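Local coordinates for GrpB family protein (PDB 2NRK) that is of unknown function but belongs to the GrpB (UPF0157) family, probably related to nucleotidyltransferases, at residues Pro52-Val66 and Lys98-Asn110. Sequence-based numbering, arbitrary orientation.
Sequences PIIDFLVIVEEIEKV and KRTHHVHIYQFDN
Ile105 packs its CG1 against CB of Val58 (3.8 Å), while its CG2 meets both Val60 CG1 and Ile63 CD1 and its CD1 reaches Val66 CG1. Val103 continues this apolar row, its CG1 3.7 Å from Val58 CG2 and its CG2 beside the Phe56 ring, on the sheet face where helix 14-30 contributes Phe19 and Leu30. On the other face, Leu57 CD1 abuts the edge of the Tyr106 ring at CD2 (3.4 Å). Eight backbone hydrogen bonds, from Ile54 N–Thr100 O to Phe108 N–Val60 O, join the two segments; the strand directions differ by 17°. Toward one end, the extended Gln107 side chain, CG anti to the backbone N, places OE1 where it accepts a nearly straight hydrogen bond from Ile63 N (2.8 Å, N-H...O 174°), in the carbonyl plane on a lone pair. Toward the other, Ile53 CG2 sits 3.6 Å over the centre of the His102 ring, a CH-pi contact; Arg99 NH1 bonds His102 NE2. His104 NE2 donates in its ring plane to the anti side of Asp55 OD1 (3.0 Å), 25° out of the carboxylate plane; OD1 also accepts a hydrogen bond from a water hydrogen-bonded to His102 ND1. Strands 54-60 and 101-107 thus form the parallel pair within a mixed sheet, consistent with a nucleotidyltransferase-like alpha/beta core.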
# COMPACT_ATOMS: atom_id res chain seq x y z
N PRO A 52 24.41 -1.79 -12.68
CA PRO A 52 24.87 -2.16 -11.33
C PRO A 52 24.81 -0.99 -10.36
O PRO A 52 25.86 -0.56 -9.83
CB PRO A 52 26.31 -2.61 -11.56
CG PRO A 52 26.75 -1.86 -12.73
CD PRO A 52 25.54 -1.67 -13.63
N ILE A 53 23.61 -0.47 -10.17
CA ILE A 53 23.34 0.62 -9.24
C ILE A 53 22.26 0.08 -8.29
O ILE A 53 21.17 -0.31 -8.73
CB ILE A 53 22.77 1.88 -9.95
CG1 ILE A 53 23.76 2.38 -11.01
CG2 ILE A 53 22.47 2.97 -8.93
CD1 ILE A 53 23.21 3.52 -11.85
N ILE A 54 22.59 0.03 -7.00
CA ILE A 54 21.66 -0.57 -6.04
C ILE A 54 20.65 0.49 -5.63
O ILE A 54 21.05 1.56 -5.16
CB ILE A 54 22.38 -1.07 -4.76
CG1 ILE A 54 23.61 -1.97 -5.06
CG2 ILE A 54 21.38 -1.80 -3.83
CD1 ILE A 54 23.29 -3.24 -5.80
N ASP A 55 19.36 0.17 -5.77
CA ASP A 55 18.28 1.04 -5.29
C ASP A 55 17.77 0.62 -3.92
O ASP A 55 17.44 -0.59 -3.70
CB ASP A 55 17.08 1.05 -6.25
CG ASP A 55 17.44 1.65 -7.59
OD1 ASP A 55 17.49 2.89 -7.67
OD2 ASP A 55 17.67 0.87 -8.54
N PHE A 56 17.66 1.61 -3.04
CA PHE A 56 17.16 1.46 -1.65
C PHE A 56 15.86 2.22 -1.47
O PHE A 56 15.75 3.40 -1.89
CB PHE A 56 18.17 2.01 -0.62
CG PHE A 56 19.52 1.35 -0.70
CD1 PHE A 56 19.88 0.38 0.23
CD2 PHE A 56 20.42 1.68 -1.71
CE1 PHE A 56 21.11 -0.29 0.13
CE2 PHE A 56 21.65 1.03 -1.80
CZ PHE A 56 22.01 0.04 -0.87
N LEU A 57 14.87 1.54 -0.88
CA LEU A 57 13.61 2.18 -0.46
C LEU A 57 13.66 2.29 1.05
O LEU A 57 13.76 1.28 1.74
CB LEU A 57 12.40 1.35 -0.90
CG LEU A 57 11.02 1.88 -0.42
CD1 LEU A 57 10.74 3.31 -0.91
CD2 LEU A 57 9.88 0.95 -0.89
N VAL A 58 13.72 3.51 1.55
CA VAL A 58 13.80 3.74 2.99
C VAL A 58 12.48 4.40 3.41
O VAL A 58 12.10 5.46 2.88
CB VAL A 58 14.99 4.68 3.32
CG1 VAL A 58 15.02 4.96 4.80
CG2 VAL A 58 16.32 4.06 2.88
N ILE A 59 11.80 3.77 4.37
CA ILE A 59 10.49 4.26 4.82
C ILE A 59 10.68 4.79 6.23
O ILE A 59 11.20 4.07 7.10
CB ILE A 59 9.46 3.10 4.80
CG1 ILE A 59 9.38 2.51 3.39
CG2 ILE A 59 8.13 3.62 5.30
CD1 ILE A 59 8.56 1.19 3.37
N VAL A 60 10.30 6.05 6.44
CA VAL A 60 10.53 6.73 7.73
C VAL A 60 9.23 7.24 8.36
O VAL A 60 8.21 7.42 7.66
CB VAL A 60 11.53 7.95 7.58
CG1 VAL A 60 12.88 7.44 7.10
CG2 VAL A 60 10.95 9.04 6.63
N GLU A 61 9.28 7.50 9.67
CA GLU A 61 8.12 8.07 10.36
C GLU A 61 7.90 9.52 9.98
O GLU A 61 6.75 9.95 9.79
CB GLU A 61 8.29 7.94 11.88
CG GLU A 61 8.26 6.50 12.31
CD GLU A 61 8.00 6.31 13.81
OE1 GLU A 61 7.19 7.08 14.41
OE2 GLU A 61 8.62 5.37 14.36
N GLU A 62 9.00 10.28 9.88
CA GLU A 62 8.94 11.73 9.65
C GLU A 62 9.99 12.15 8.63
O GLU A 62 11.19 12.11 8.91
CB GLU A 62 9.22 12.49 10.94
CG GLU A 62 8.22 12.33 12.04
CD GLU A 62 8.60 13.17 13.23
OE1 GLU A 62 8.62 14.41 13.08
OE2 GLU A 62 8.92 12.59 14.29
N ILE A 63 9.54 12.57 7.45
CA ILE A 63 10.45 12.92 6.37
C ILE A 63 11.29 14.16 6.66
O ILE A 63 12.47 14.20 6.38
CB ILE A 63 9.75 12.98 4.98
CG1 ILE A 63 10.80 12.94 3.83
CG2 ILE A 63 8.84 14.18 4.83
CD1 ILE A 63 11.54 11.62 3.69
N GLU A 64 10.68 15.16 7.31
CA GLU A 64 11.41 16.42 7.55
C GLU A 64 12.60 16.23 8.47
O GLU A 64 13.61 16.94 8.36
CB GLU A 64 10.46 17.51 8.06
CG GLU A 64 9.30 17.77 7.10
CD GLU A 64 8.77 19.21 7.14
OE1 GLU A 64 9.06 19.95 8.11
OE2 GLU A 64 8.04 19.58 6.18
N LYS A 65 12.49 15.27 9.38
CA LYS A 65 13.59 14.89 10.27
C LYS A 65 14.84 14.37 9.54
O LYS A 65 15.96 14.40 10.08
CB LYS A 65 13.11 13.84 11.25
CG LYS A 65 12.61 14.42 12.60
CD LYS A 65 12.15 13.28 13.51
CE LYS A 65 13.33 12.47 14.07
NZ LYS A 65 12.84 11.41 15.01
N VAL A 66 14.66 13.89 8.31
CA VAL A 66 15.78 13.33 7.54
C VAL A 66 16.72 14.46 7.14
O VAL A 66 17.93 14.26 7.01
CB VAL A 66 15.26 12.51 6.32
CG1 VAL A 66 16.40 12.04 5.41
CG2 VAL A 66 14.45 11.31 6.81
N LYS A 98 31.90 6.98 -9.37
CA LYS A 98 30.94 6.31 -10.24
C LYS A 98 29.62 6.07 -9.51
O LYS A 98 29.63 5.92 -8.28
CB LYS A 98 31.49 5.01 -10.80
CG LYS A 98 31.61 3.91 -9.81
CD LYS A 98 31.75 2.58 -10.54
CE LYS A 98 32.43 1.56 -9.65
NZ LYS A 98 32.59 0.26 -10.37
N ARG A 99 28.53 6.02 -10.26
CA ARG A 99 27.20 5.85 -9.65
C ARG A 99 27.04 4.40 -9.17
O ARG A 99 27.15 3.48 -9.99
CB ARG A 99 26.09 6.21 -10.64
CG ARG A 99 24.76 6.43 -9.98
CD ARG A 99 24.77 7.61 -8.98
NE ARG A 99 25.02 8.91 -9.61
CZ ARG A 99 24.12 9.59 -10.32
NH1 ARG A 99 22.88 9.11 -10.50
NH2 ARG A 99 24.46 10.77 -10.84
N THR A 100 26.74 4.23 -7.88
CA THR A 100 26.67 2.91 -7.28
C THR A 100 25.41 2.68 -6.41
O THR A 100 24.99 1.54 -6.23
CB THR A 100 27.90 2.62 -6.38
OG1 THR A 100 28.10 3.71 -5.44
CG2 THR A 100 29.16 2.45 -7.24
N HIS A 101 24.88 3.75 -5.81
CA HIS A 101 23.76 3.61 -4.84
C HIS A 101 22.77 4.75 -5.05
O HIS A 101 23.18 5.91 -5.15
CB HIS A 101 24.23 3.66 -3.37
CG HIS A 101 25.25 2.63 -3.00
ND1 HIS A 101 26.59 2.74 -3.35
CD2 HIS A 101 25.15 1.52 -2.24
CE1 HIS A 101 27.25 1.71 -2.84
NE2 HIS A 101 26.40 0.95 -2.18
N HIS A 102 21.50 4.42 -5.15
CA HIS A 102 20.41 5.43 -5.22
C HIS A 102 19.48 5.11 -4.04
O HIS A 102 19.06 3.95 -3.88
CB HIS A 102 19.62 5.31 -6.49
CG HIS A 102 20.33 5.84 -7.69
ND1 HIS A 102 19.92 5.58 -8.98
CD2 HIS A 102 21.43 6.61 -7.79
CE1 HIS A 102 20.72 6.18 -9.82
NE2 HIS A 102 21.65 6.82 -9.14
N VAL A 103 19.24 6.11 -3.20
CA VAL A 103 18.41 5.89 -2.00
C VAL A 103 17.17 6.73 -2.10
O VAL A 103 17.25 7.95 -2.30
CB VAL A 103 19.22 6.26 -0.71
CG1 VAL A 103 18.38 6.00 0.54
CG2 VAL A 103 20.53 5.47 -0.66
N HIS A 104 16.00 6.09 -1.98
CA HIS A 104 14.72 6.76 -2.20
C HIS A 104 14.02 6.72 -0.85
O HIS A 104 13.61 5.63 -0.41
CB HIS A 104 13.87 5.96 -3.21
CG HIS A 104 14.58 5.64 -4.49
ND1 HIS A 104 14.39 6.36 -5.65
CD2 HIS A 104 15.49 4.69 -4.78
CE1 HIS A 104 15.15 5.85 -6.61
NE2 HIS A 104 15.83 4.84 -6.11
N ILE A 105 13.96 7.86 -0.17
CA ILE A 105 13.42 7.90 1.19
C ILE A 105 12.01 8.52 1.12
O ILE A 105 11.82 9.58 0.53
CB ILE A 105 14.31 8.71 2.14
CG1 ILE A 105 15.76 8.22 2.10
CG2 ILE A 105 13.80 8.60 3.58
CD1 ILE A 105 16.77 9.12 2.90
N TYR A 106 11.03 7.84 1.73
CA TYR A 106 9.68 8.39 1.77
C TYR A 106 9.09 8.26 3.18
O TYR A 106 9.46 7.37 3.94
CB TYR A 106 8.74 7.63 0.85
CG TYR A 106 9.10 7.66 -0.63
CD1 TYR A 106 8.68 8.69 -1.46
CD2 TYR A 106 9.80 6.59 -1.18
CE1 TYR A 106 8.99 8.64 -2.87
CE2 TYR A 106 10.11 6.54 -2.54
CZ TYR A 106 9.71 7.55 -3.36
OH TYR A 106 10.02 7.40 -4.72
N GLN A 107 8.16 9.15 3.50
CA GLN A 107 7.40 9.02 4.74
C GLN A 107 6.40 7.85 4.62
O GLN A 107 5.90 7.56 3.53
CB GLN A 107 6.63 10.30 5.03
CG GLN A 107 6.20 10.42 6.47
CD GLN A 107 5.85 11.87 6.80
OE1 GLN A 107 6.72 12.65 7.19
NE2 GLN A 107 4.60 12.23 6.58
N PHE A 108 6.12 7.20 5.75
CA PHE A 108 5.26 6.02 5.79
C PHE A 108 3.86 6.19 5.12
O PHE A 108 3.20 5.20 4.77
CB PHE A 108 4.99 5.62 7.26
CG PHE A 108 4.06 6.56 7.95
CD1 PHE A 108 4.54 7.76 8.47
CD2 PHE A 108 2.70 6.26 8.06
CE1 PHE A 108 3.69 8.65 9.10
CE2 PHE A 108 1.82 7.15 8.68
CZ PHE A 108 2.31 8.35 9.20
N ASP A 109 3.38 7.44 5.02
CA ASP A 109 2.05 7.69 4.46
C ASP A 109 2.05 8.01 2.98
O ASP A 109 0.98 8.23 2.39
CB ASP A 109 1.26 8.72 5.27
CG ASP A 109 2.01 10.01 5.47
OD1 ASP A 109 3.14 10.19 4.96
OD2 ASP A 109 1.44 10.86 6.20
N ASN A 110 3.23 7.94 2.35
CA ASN A 110 3.29 8.06 0.90
C ASN A 110 3.09 6.70 0.27
O ASN A 110 4.00 6.12 -0.33
CB ASN A 110 4.62 8.68 0.50
CG ASN A 110 4.58 9.23 -0.93
OD1 ASN A 110 3.82 8.73 -1.80
ND2 ASN A 110 5.42 10.22 -1.19
O HOH W 1 28.03 1.08 -10.69
O HOH W 2 26.59 -0.46 -6.95
O HOH W 3 17.90 4.20 -9.90